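Local coordinates for protein profilin II (Homo sapiens, PDB 1D1J) that binds actin and poly-L-proline stretches, and so probably links actin filament assembly to proline-rich partner proteins, at residues 48-53 and 107-112. Residues are numbered along the deposited sequence; the frame is centred on the assembly and turned at random.
Sequences DMIVGK and RALVIV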
loop_
_atom_site.group_PDB
_atom_site.type_symbol
_atom_site.label_atom_id
_atom_site.label_comp_id
_atom_site.label_asym_id
_atom_site.label_seq_id
_atom_site.Cartn_x
_atom_site.Cartn_y
_atom_site.Cartn_z
ATOM N N ASP A 48 8.671 -16.228 20.986
ATOM C CA ASP A 48 8.251 -15.460 22.160
ATOM C C ASP A 48 9.155 -14.249 22.396
ATOM O O ASP A 48 8.659 -13.152 22.650
ATOM C CB ASP A 48 8.251 -16.336 23.426
ATOM C CG ASP A 48 7.061 -17.297 23.499
ATOM O OD1 ASP A 48 6.147 -17.210 22.650
ATOM O OD2 ASP A 48 7.041 -18.147 24.422
ATOM N N MET A 49 10.473 -14.458 22.334
ATOM C CA MET A 49 11.445 -13.376 22.547
ATOM C C MET A 49 11.314 -12.265 21.502
ATOM O O MET A 49 11.579 -11.100 21.789
ATOM C CB MET A 49 12.882 -13.918 22.550
ATOM C CG MET A 49 13.956 -12.860 22.827
ATOM S SD MET A 49 13.838 -12.112 24.492
ATOM C CE MET A 49 15.396 -12.719 25.286
ATOM N N ILE A 50 10.906 -12.637 20.292
ATOM C CA ILE A 50 10.735 -11.683 19.211
ATOM C C ILE A 50 9.513 -10.796 19.440
ATOM O O ILE A 50 9.606 -9.572 19.350
ATOM C CB ILE A 50 10.575 -12.410 17.849
ATOM C CG1 ILE A 50 11.884 -13.097 17.455
ATOM C CG2 ILE A 50 10.124 -11.436 16.764
ATOM C CD1 ILE A 50 11.786 -13.904 16.180
ATOM N N VAL A 51 8.380 -11.426 19.754
ATOM C CA VAL A 51 7.109 -10.724 19.953
ATOM C C VAL A 51 6.727 -10.402 21.403
ATOM O O VAL A 51 5.640 -9.879 21.658
ATOM C CB VAL A 51 5.949 -11.509 19.294
ATOM C CG1 VAL A 51 6.206 -11.678 17.812
ATOM C CG2 VAL A 51 5.782 -12.874 19.954
ATOM N N GLY A 52 7.637 -10.665 22.335
ATOM C CA GLY A 52 7.368 -10.415 23.744
ATOM C C GLY A 52 7.102 -8.972 24.148
ATOM O O GLY A 52 7.409 -8.035 23.408
ATOM N N LYS A 53 6.534 -8.801 25.343
ATOM C CA LYS A 53 6.211 -7.480 25.887
ATOM C C LYS A 53 7.491 -6.742 26.229
ATOM O O LYS A 53 7.544 -5.512 26.192
ATOM C CB LYS A 53 5.344 -7.623 27.139
ATOM N N ARG A 107 -1.229 -12.584 12.120
ATOM C CA ARG A 107 -0.801 -13.609 13.071
ATOM C C ARG A 107 0.466 -14.279 12.558
ATOM O O ARG A 107 0.955 -15.257 13.147
ATOM C CB ARG A 107 -1.919 -14.652 13.265
ATOM N N ALA A 108 1.027 -13.694 11.500
ATOM C CA ALA A 108 2.216 -14.225 10.849
ATOM C C ALA A 108 3.429 -13.291 10.886
ATOM O O ALA A 108 3.300 -12.070 10.792
ATOM C CB ALA A 108 1.875 -14.588 9.410
ATOM N N LEU A 109 4.611 -13.896 10.948
ATOM C CA LEU A 109 5.880 -13.175 11.001
ATOM C C LEU A 109 6.746 -13.502 9.761
ATOM O O LEU A 109 7.031 -14.663 9.480
ATOM C CB LEU A 109 6.622 -13.588 12.276
ATOM C CG LEU A 109 7.174 -12.614 13.316
ATOM C CD1 LEU A 109 6.065 -11.802 13.944
ATOM C CD2 LEU A 109 7.927 -13.411 14.388
ATOM N N VAL A 110 7.088 -12.481 8.981
ATOM C CA VAL A 110 7.947 -12.626 7.799
ATOM C C VAL A 110 9.394 -12.463 8.295
ATOM O O VAL A 110 9.719 -11.488 8.971
ATOM C CB VAL A 110 7.655 -11.504 6.737
ATOM C CG1 VAL A 110 8.585 -11.645 5.536
ATOM C CG2 VAL A 110 6.194 -11.547 6.285
ATOM N N ILE A 111 10.250 -13.435 8.017
ATOM C CA ILE A 111 11.644 -13.336 8.451
ATOM C C ILE A 111 12.595 -13.608 7.283
ATOM O O ILE A 111 12.513 -14.640 6.625
ATOM C CB ILE A 111 11.962 -14.283 9.653
ATOM C CG1 ILE A 111 10.916 -14.098 10.758
ATOM C CG2 ILE A 111 13.353 -13.971 10.226
ATOM C CD1 ILE A 111 11.191 -14.899 12.004
ATOM N N VAL A 112 13.491 -12.659 7.036
ATOM C CA VAL A 112 14.450 -12.759 5.946
ATOM C C VAL A 112 15.896 -12.509 6.398
ATOM O O VAL A 112 16.154 -11.639 7.237
ATOM C CB VAL A 112 14.096 -11.764 4.785
ATOM C CG1 VAL A 112 12.844 -12.220 4.049
ATOM C CG2 VAL A 112 13.897 -10.351 5.330
#
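Ile50, which packs on Leu109, gives its carbonyl O to Arg55 NH1, and Gly52 O accepts from the same nitrogen. Between these two residues, Val51 O takes a hydrogen bond from Tyr78 OH. The last carbonyls of helix 44-51, and that of Gly52 just after it, are thus taken up by side chains from later in the chain, while the side chains of Ile50 and Val51 point to strand 108-114.

The contact itself is made by methyl groups alone. Leu109 reaches out from the strand as a fork. Its CD2 meets Ile50 CG2 at 3.8 Å, and its CD1 meets Val51 CG1 at 3.9 Å. Ile50 has a second, looser touch. Its CG1 arm is extended (chi2 176°), which carries CD1 to within 4.3 Å of Ile111 CD1, and these two methyls meet tip to tip. The contact is small, 131 Å² in all, and the backbones stay well apart: Val51 CA is 9.4 Å from Leu109 CA.

In this profilin fold the strand is interior to an antiparallel sheet, between strands 16-23 and 99-104. Leu109 and Ile111 bring one of its faces to helix 44-51, and Ile50 also touches Leu65 of strand 63-65. Val110 and Val112 alternate with them and pack on helix 120-136, which covers the opposite face.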